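Local coordinates for protein NalD (Pseudomonas aeruginosa PAO1, PDB 5DAJ) that represses transcription of the MexAB-OprM multidrug efflux pump as a secondary regulator of the TetR family, and releases that repression on binding novobiocin, at residues Arg66-Leu76 against Asn129-Leu139; Gln52-Glu60 against Phe118-Arg128. All blocks are in the same frame, centred on the assembly; numbering follows the deposited sequence.

Interaction 1 (Arg66-Leu76 against Asn129-Leu139); sequences RLPPEQLTERL and NNAFVQMFIEL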
# COMPACT_ATOMS: atom_id res chain seq x y z
N ARG A 66 -13.91 5.88 8.31
CA ARG A 66 -12.90 6.92 8.58
C ARG A 66 -13.11 7.80 9.80
O ARG A 66 -14.21 8.25 10.04
CB ARG A 66 -12.88 7.89 7.42
CG ARG A 66 -12.10 7.48 6.20
CD ARG A 66 -12.05 8.67 5.28
NE ARG A 66 -11.86 8.33 3.89
CZ ARG A 66 -12.65 8.76 2.92
NH1 ARG A 66 -13.68 9.53 3.21
NH2 ARG A 66 -12.43 8.42 1.67
N LEU A 67 -12.07 8.10 10.57
CA LEU A 67 -12.18 9.00 11.74
C LEU A 67 -12.36 10.43 11.24
O LEU A 67 -11.58 10.89 10.40
CB LEU A 67 -10.95 8.95 12.69
CG LEU A 67 -10.95 7.85 13.76
CD1 LEU A 67 -9.56 7.63 14.33
CD2 LEU A 67 -11.94 8.17 14.88
N PRO A 68 -13.37 11.16 11.77
CA PRO A 68 -13.51 12.56 11.38
C PRO A 68 -12.39 13.44 11.97
O PRO A 68 -11.91 13.15 13.06
CB PRO A 68 -14.89 12.94 11.94
CG PRO A 68 -15.12 12.01 13.08
CD PRO A 68 -14.36 10.75 12.78
N PRO A 69 -12.00 14.51 11.25
CA PRO A 69 -10.91 15.43 11.63
C PRO A 69 -10.92 15.91 13.08
O PRO A 69 -9.86 16.05 13.70
CB PRO A 69 -11.14 16.64 10.71
CG PRO A 69 -11.82 16.07 9.52
CD PRO A 69 -12.63 14.91 9.97
N GLU A 70 -12.13 16.15 13.61
CA GLU A 70 -12.33 16.69 14.96
C GLU A 70 -11.87 15.70 16.02
O GLU A 70 -11.27 16.09 17.02
CB GLU A 70 -13.81 17.07 15.20
N GLN A 71 -12.14 14.41 15.80
CA GLN A 71 -11.73 13.34 16.73
C GLN A 71 -10.23 13.09 16.75
O GLN A 71 -9.65 12.87 17.81
CB GLN A 71 -12.46 12.01 16.45
CG GLN A 71 -13.78 11.90 17.19
CD GLN A 71 -14.64 10.73 16.77
OE1 GLN A 71 -14.20 9.78 16.13
NE2 GLN A 71 -15.91 10.81 17.13
N LEU A 72 -9.63 13.07 15.56
CA LEU A 72 -8.17 12.98 15.40
C LEU A 72 -7.45 14.05 16.22
O LEU A 72 -6.62 13.74 17.08
CB LEU A 72 -7.77 13.11 13.91
CG LEU A 72 -7.63 11.84 13.08
CD1 LEU A 72 -7.46 12.18 11.60
CD2 LEU A 72 -6.44 11.01 13.56
N THR A 73 -7.80 15.31 15.94
CA THR A 73 -7.20 16.48 16.61
C THR A 73 -7.35 16.42 18.12
O THR A 73 -6.37 16.54 18.86
CB THR A 73 -7.83 17.81 16.13
OG1 THR A 73 -9.25 17.66 16.02
CG2 THR A 73 -7.28 18.22 14.79
N GLU A 74 -8.59 16.21 18.57
CA GLU A 74 -8.92 16.07 19.99
C GLU A 74 -8.07 15.00 20.68
O GLU A 74 -7.62 15.19 21.82
CB GLU A 74 -10.41 15.77 20.16
CG GLU A 74 -10.91 15.71 21.60
CD GLU A 74 -12.39 15.37 21.78
OE1 GLU A 74 -12.73 14.20 21.55
OE2 GLU A 74 -13.22 16.24 22.20
N ARG A 75 -7.87 13.89 19.98
CA ARG A 75 -7.09 12.76 20.50
C ARG A 75 -5.60 13.07 20.62
O ARG A 75 -4.95 12.58 21.54
CB ARG A 75 -7.31 11.50 19.63
N LEU A 76 -5.06 13.88 19.72
CA LEU A 76 -3.63 14.24 19.73
C LEU A 76 -3.29 15.57 20.43
O LEU A 76 -2.14 16.01 20.41
CB LEU A 76 -3.09 14.26 18.29
CG LEU A 76 -3.34 13.02 17.42
CD1 LEU A 76 -3.17 13.32 15.93
CD2 LEU A 76 -2.43 11.87 17.83
N ASN A 129 -9.60 10.65 -0.92
CA ASN A 129 -8.68 9.78 -0.20
C ASN A 129 -7.35 10.49 0.11
O ASN A 129 -6.88 10.50 1.25
CB ASN A 129 -8.38 8.49 -0.98
CG ASN A 129 -7.74 7.44 -0.11
OD1 ASN A 129 -6.63 6.99 -0.41
ND2 ASN A 129 -8.39 7.07 0.99
N ASN A 130 -6.76 11.09 -0.93
CA ASN A 130 -5.56 11.92 -0.78
C ASN A 130 -5.72 13.00 0.26
O ASN A 130 -4.82 13.22 1.07
CB ASN A 130 -5.17 12.57 -2.11
CG ASN A 130 -4.55 11.59 -3.08
OD1 ASN A 130 -4.04 10.55 -2.69
ND2 ASN A 130 -4.56 11.93 -4.36
N ALA A 131 -6.87 13.67 0.24
CA ALA A 131 -7.15 14.75 1.19
C ALA A 131 -7.16 14.27 2.64
O ALA A 131 -6.58 14.93 3.52
CB ALA A 131 -8.48 15.41 0.84
N PHE A 132 -7.77 13.12 2.87
CA PHE A 132 -7.80 12.50 4.21
C PHE A 132 -6.41 12.12 4.72
O PHE A 132 -6.06 12.37 5.88
CB PHE A 132 -8.74 11.29 4.20
CG PHE A 132 -8.60 10.38 5.39
CD1 PHE A 132 -9.22 10.70 6.59
CD2 PHE A 132 -7.85 9.21 5.30
CE1 PHE A 132 -9.09 9.86 7.69
CE2 PHE A 132 -7.72 8.37 6.39
CZ PHE A 132 -8.34 8.70 7.59
N VAL A 133 -5.61 11.51 3.86
CA VAL A 133 -4.21 11.17 4.20
C VAL A 133 -3.39 12.43 4.43
O VAL A 133 -2.63 12.54 5.40
CB VAL A 133 -3.53 10.34 3.08
CG1 VAL A 133 -2.05 10.13 3.40
CG2 VAL A 133 -4.21 8.99 2.92
N GLN A 134 -3.53 13.38 3.51
CA GLN A 134 -2.83 14.66 3.60
C GLN A 134 -3.06 15.33 4.95
O GLN A 134 -2.16 15.95 5.52
CB GLN A 134 -3.26 15.60 2.46
CG GLN A 134 -2.36 16.83 2.29
CD GLN A 134 -0.92 16.46 1.95
OE1 GLN A 134 -0.67 15.71 0.99
NE2 GLN A 134 0.03 16.98 2.72
N MSE A 135 -4.28 15.18 5.45
CA MSE A 135 -4.67 15.79 6.71
C MSE A 135 -4.02 15.09 7.87
O MSE A 135 -3.45 15.75 8.74
CB MSE A 135 -6.18 15.73 6.79
CG MSE A 135 -6.70 16.38 8.04
SE MSE A 135 -8.57 15.94 8.47
CE MSE A 135 -9.51 17.14 7.13
N PHE A 136 -4.12 13.76 7.91
CA PHE A 136 -3.45 12.99 8.97
C PHE A 136 -1.95 13.32 9.05
O PHE A 136 -1.39 13.51 10.13
CB PHE A 136 -3.63 11.48 8.74
CG PHE A 136 -2.85 10.63 9.71
CD1 PHE A 136 -3.35 10.36 10.98
CD2 PHE A 136 -1.59 10.14 9.38
CE1 PHE A 136 -2.63 9.60 11.89
CE2 PHE A 136 -0.85 9.38 10.28
CZ PHE A 136 -1.37 9.11 11.54
N ILE A 137 -1.31 13.38 7.89
CA ILE A 137 0.10 13.73 7.79
C ILE A 137 0.39 15.13 8.33
O ILE A 137 1.37 15.34 9.05
CB ILE A 137 0.62 13.57 6.34
CG1 ILE A 137 0.72 12.08 6.02
CG2 ILE A 137 1.97 14.26 6.16
CD1 ILE A 137 1.16 11.74 4.61
N GLU A 138 -0.46 16.09 7.96
CA GLU A 138 -0.31 17.48 8.42
C GLU A 138 -0.48 17.61 9.94
O GLU A 138 0.23 18.39 10.58
CB GLU A 138 -1.27 18.42 7.68
CG GLU A 138 -0.69 18.93 6.38
CD GLU A 138 -1.72 19.59 5.47
OE1 GLU A 138 -2.74 20.09 5.99
OE2 GLU A 138 -1.48 19.60 4.23
N LEU A 139 -1.39 16.84 10.50
CA LEU A 139 -1.59 16.78 11.96
C LEU A 139 -0.37 16.25 12.69
O LEU A 139 0.08 16.86 13.67
CB LEU A 139 -2.81 15.91 12.32
CG LEU A 139 -4.07 16.61 12.83
CD1 LEU A 139 -4.52 17.77 11.96
CD2 LEU A 139 -5.21 15.60 12.96
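R66 and F132 open the meeting of two nearly parallel helices in the all-helical ligand-binding domain of a TetR-family repressor, where the short helix 69-76 runs beside the long helix 123-145. The axes of the two short segments stay 11.0 Å apart and cross at -16°, a wide spacing bridged mostly by large side chains from helix 123-145. The aliphatic part of R66 lies over one face of the F132 ring: CD sits 3.9 Å from the ring centroid, a CH-pi contact displaced toward the rim. The two side chains slide past each other in opposite directions, and the guanidinium, 33° from the ring plane, reaches beyond the ring, so any cation-pi attraction is weak at most. At the ring's edge F132 CE1 meets the backbone oxygen of L67.

One turn along helix 123-145, M135, present as selenomethionine, supplies the next bump. Its CG lies anti to the backbone N (chi1 -178°), and the chain stays extended through chi2, which carries the selenium to P69 CB and CG; the bend at chi3 (-77°) then turns the methyl CE onto P69 CG. The two side chains cross at about a right angle. L72 points into the interface between two partners: its CD2 comes to the edge of the F136 ring, 4.1 Å from F136 CD1, while its CB receives L139. L91 of helix 84-101 also packs against L72, which is buried. L139 fills the hollow formed by L72, T73 and L76. No hydrogen bond joins the segments; the contacts across them are mostly apolar, and at the last of them L139 CD2 lies 3.7 Å from L72 CB and 3.8 Å from T73 CG2.

Interaction 2 (Gln52-Glu60 against Phe118-Arg128); sequences QNKAHLFNE and FTEELREAQER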
# COMPACT_ATOMS: atom_id res chain seq x y z
N GLN A 52 -25.52 9.29 -7.02
CA GLN A 52 -25.10 9.99 -8.26
C GLN A 52 -24.21 9.17 -9.20
O GLN A 52 -24.59 8.90 -10.34
CB GLN A 52 -24.44 11.32 -7.96
CG GLN A 52 -25.39 12.35 -7.35
CD GLN A 52 -25.35 12.33 -5.84
OE1 GLN A 52 -24.35 12.75 -5.23
NE2 GLN A 52 -26.43 11.86 -5.22
N ASN A 53 -23.03 8.80 -8.72
CA ASN A 53 -22.10 7.99 -9.50
C ASN A 53 -21.35 7.00 -8.62
O ASN A 53 -21.38 7.09 -7.40
CB ASN A 53 -21.13 8.92 -10.24
CG ASN A 53 -20.32 9.79 -9.30
OD1 ASN A 53 -19.45 9.30 -8.59
ND2 ASN A 53 -20.58 11.09 -9.30
N LYS A 54 -20.61 6.11 -9.28
CA LYS A 54 -19.88 5.04 -8.59
C LYS A 54 -18.82 5.59 -7.62
O LYS A 54 -18.63 5.04 -6.54
CB LYS A 54 -19.22 4.08 -9.60
CG LYS A 54 -18.83 2.74 -8.98
CD LYS A 54 -17.88 1.93 -9.83
CE LYS A 54 -18.52 1.43 -11.09
NZ LYS A 54 -17.64 0.44 -11.77
N ALA A 55 -18.10 6.63 -8.04
CA ALA A 55 -17.02 7.23 -7.23
C ALA A 55 -17.54 7.81 -5.93
O ALA A 55 -16.92 7.65 -4.88
CB ALA A 55 -16.28 8.30 -8.01
N HIS A 56 -18.68 8.49 -6.02
CA HIS A 56 -19.31 9.08 -4.85
C HIS A 56 -19.84 8.00 -3.91
O HIS A 56 -19.75 8.15 -2.70
CB HIS A 56 -20.45 10.00 -5.24
CG HIS A 56 -21.01 10.80 -4.10
ND1 HIS A 56 -22.31 10.66 -3.67
CD2 HIS A 56 -20.43 11.72 -3.30
CE1 HIS A 56 -22.52 11.48 -2.65
NE2 HIS A 56 -21.40 12.14 -2.41
N LEU A 57 -20.40 6.94 -4.49
CA LEU A 57 -20.88 5.78 -3.73
C LEU A 57 -19.73 5.19 -2.93
O LEU A 57 -19.81 5.02 -1.72
CB LEU A 57 -21.46 4.72 -4.67
CG LEU A 57 -22.26 3.60 -4.00
CD1 LEU A 57 -23.28 3.02 -4.97
CD2 LEU A 57 -21.37 2.47 -3.48
N PHE A 58 -18.64 4.91 -3.64
CA PHE A 58 -17.41 4.37 -3.04
C PHE A 58 -16.90 5.24 -1.89
O PHE A 58 -16.46 4.73 -0.87
CB PHE A 58 -16.34 4.24 -4.12
CG PHE A 58 -15.06 3.62 -3.65
CD1 PHE A 58 -14.99 2.28 -3.39
CD2 PHE A 58 -13.93 4.39 -3.48
CE1 PHE A 58 -13.80 1.70 -2.97
CE2 PHE A 58 -12.74 3.82 -3.06
CZ PHE A 58 -12.68 2.46 -2.80
N ASN A 59 -16.97 6.55 -2.09
CA ASN A 59 -16.53 7.52 -1.09
C ASN A 59 -17.40 7.53 0.17
O ASN A 59 -16.89 7.62 1.30
CB ASN A 59 -16.49 8.91 -1.70
CG ASN A 59 -15.30 9.72 -1.25
OD1 ASN A 59 -15.44 10.82 -0.76
ND2 ASN A 59 -14.10 9.16 -1.39
N GLU A 60 -18.72 7.48 -0.03
CA GLU A 60 -19.68 7.37 1.07
C GLU A 60 -19.46 6.09 1.86
O GLU A 60 -19.61 6.08 3.08
CB GLU A 60 -21.12 7.39 0.53
CG GLU A 60 -21.57 8.75 0.01
CD GLU A 60 -21.62 9.81 1.09
OE1 GLU A 60 -22.35 9.63 2.09
OE2 GLU A 60 -20.90 10.83 0.94
N PHE A 118 -7.69 2.93 -9.54
CA PHE A 118 -8.01 4.35 -9.61
C PHE A 118 -7.83 4.92 -11.02
O PHE A 118 -6.85 5.59 -11.34
CB PHE A 118 -7.22 5.12 -8.57
CG PHE A 118 -7.63 4.76 -7.18
CD1 PHE A 118 -8.74 5.35 -6.59
CD2 PHE A 118 -6.94 3.79 -6.47
CE1 PHE A 118 -9.15 5.01 -5.31
CE2 PHE A 118 -7.34 3.45 -5.19
CZ PHE A 118 -8.44 4.06 -4.61
N THR A 119 -8.80 4.55 -11.86
CA THR A 119 -9.03 5.15 -13.16
C THR A 119 -9.65 6.53 -13.07
O THR A 119 -9.85 7.04 -11.99
CB THR A 119 -10.01 4.27 -13.98
OG1 THR A 119 -11.09 3.76 -13.17
CG2 THR A 119 -9.25 3.14 -14.58
N GLU A 120 -9.93 7.15 -14.22
CA GLU A 120 -10.74 8.38 -14.29
C GLU A 120 -12.10 8.27 -13.59
O GLU A 120 -12.49 9.18 -12.87
CB GLU A 120 -10.97 8.81 -15.75
CG GLU A 120 -11.51 10.23 -15.90
CD GLU A 120 -10.41 11.27 -15.99
OE1 GLU A 120 -9.69 11.29 -17.01
OE2 GLU A 120 -10.28 12.09 -15.05
N GLU A 121 -12.80 7.15 -13.78
CA GLU A 121 -14.16 7.00 -13.21
C GLU A 121 -14.18 7.04 -11.67
O GLU A 121 -15.22 7.30 -11.09
CB GLU A 121 -14.91 5.77 -13.77
CG GLU A 121 -14.66 4.43 -13.10
CD GLU A 121 -15.64 3.33 -13.53
OE1 GLU A 121 -16.67 3.63 -14.17
OE2 GLU A 121 -15.37 2.14 -13.21
N LEU A 122 -13.03 6.78 -11.03
CA LEU A 122 -12.87 6.94 -9.58
C LEU A 122 -11.98 8.13 -9.18
O LEU A 122 -11.39 8.13 -8.10
CB LEU A 122 -12.35 5.64 -8.96
CG LEU A 122 -13.37 4.50 -8.88
CD1 LEU A 122 -13.03 3.39 -9.87
CD2 LEU A 122 -13.44 3.94 -7.48
N ARG A 123 -11.91 9.14 -10.03
CA ARG A 123 -11.11 10.35 -9.77
C ARG A 123 -11.49 11.01 -8.45
O ARG A 123 -10.63 11.31 -7.63
CB ARG A 123 -11.28 11.38 -10.90
CG ARG A 123 -10.24 12.49 -10.91
CD ARG A 123 -9.06 12.12 -11.79
NE ARG A 123 -8.09 13.20 -11.91
CZ ARG A 123 -7.01 13.17 -12.69
NH1 ARG A 123 -6.74 12.10 -13.45
NH2 ARG A 123 -6.19 14.22 -12.72
N GLU A 124 -12.79 11.21 -8.27
CA GLU A 124 -13.36 11.85 -7.05
C GLU A 124 -12.97 11.13 -5.77
O GLU A 124 -12.64 11.77 -4.76
CB GLU A 124 -14.89 11.90 -7.14
CG GLU A 124 -15.57 12.55 -5.95
CD GLU A 124 -17.09 12.43 -5.99
OE1 GLU A 124 -17.68 12.26 -7.09
OE2 GLU A 124 -17.70 12.51 -4.91
N ALA A 125 -13.01 9.80 -5.81
CA ALA A 125 -12.67 8.97 -4.66
C ALA A 125 -11.20 9.08 -4.28
O ALA A 125 -10.87 9.17 -3.09
CB ALA A 125 -13.00 7.52 -4.95
N GLN A 126 -10.33 9.07 -5.28
CA GLN A 126 -8.90 9.25 -5.08
C GLN A 126 -8.57 10.63 -4.49
O GLN A 126 -7.76 10.74 -3.57
CB GLN A 126 -8.12 9.06 -6.38
CG GLN A 126 -6.62 9.28 -6.23
CD GLN A 126 -5.81 8.70 -7.38
OE1 GLN A 126 -4.91 7.88 -7.17
NE2 GLN A 126 -6.12 9.13 -8.61
N GLU A 127 -9.18 11.67 -5.04
CA GLU A 127 -8.97 13.05 -4.57
C GLU A 127 -9.28 13.18 -3.08
O GLU A 127 -8.46 13.70 -2.31
CB GLU A 127 -9.80 14.05 -5.38
CG GLU A 127 -9.22 14.35 -6.76
CD GLU A 127 -10.13 15.20 -7.64
OE1 GLU A 127 -11.35 15.29 -7.37
OE2 GLU A 127 -9.63 15.77 -8.63
N ARG A 128 -10.44 12.66 -2.67
CA ARG A 128 -10.85 12.73 -1.25
C ARG A 128 -10.04 11.78 -0.35
O ARG A 128 -9.79 12.09 0.82
CB ARG A 128 -12.36 12.51 -1.09
CG ARG A 128 -13.09 13.84 -0.97
CD ARG A 128 -14.60 13.68 -0.95
NE ARG A 128 -15.29 14.92 -1.26
CZ ARG A 128 -16.61 15.06 -1.40
NH1 ARG A 128 -17.44 14.03 -1.24
NH2 ARG A 128 -17.11 16.26 -1.69
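A55 and L122 bring the two backbones to 4.8 Å between CA atoms, and from there helices 54-60 and 123-128 diverge at 35°, their segment axes 8.0 Å apart at closest. Small residues permit this: A55 CB rests on E121 O, and A125 CB reaches the edge of the F58 ring, 3.6 Å from CD2, while L122 CD2 lies over one face of that ring. N53 caps its helix, its OD1 accepting from H56 N at 2.8 Å. Nearby, E124, extended beyond CG, brings OE2 to the edge of the H56 ring, 3.3 Å from CD2. N59 OD1 lies in the plane of the R128 guanidinium at its edge, though the R128 atom nearest to it is the methylene CD. At the other end K54 NZ forms a salt bridge with E121, meeting OE2 at 3.2 Å from above the carboxylate plane; NZ also donates to the backbone oxygens of V28 and T31. The contact thus joins the DNA-binding domain, whose helix-turn-helix is predicted just before it, to the C-terminal domain: F58 also packs against F23 of helix 6-26 and I111 and L112 of helix 103-114.

The two contacts show how one long helix can serve different partners along its length. Both use helix 123-145: its N-terminal end and preceding loop meet helix 54-63 in interaction 2, and its middle meets the next helix in the chain, 69-76, in interaction 1. Their centres lie about 20 Å apart, yet they touch where R66 packs against N59. Interaction 2 is partly buried and pairs an apolar centre with a salt bridge at its margin, at the junction between the domains. Interaction 1 is a surface contact, wider spaced, and relies on apolar and CH-pi contacts instead. Both also reach the second subunit, whose R179 bonds to N130 and whose H30 packs on E121.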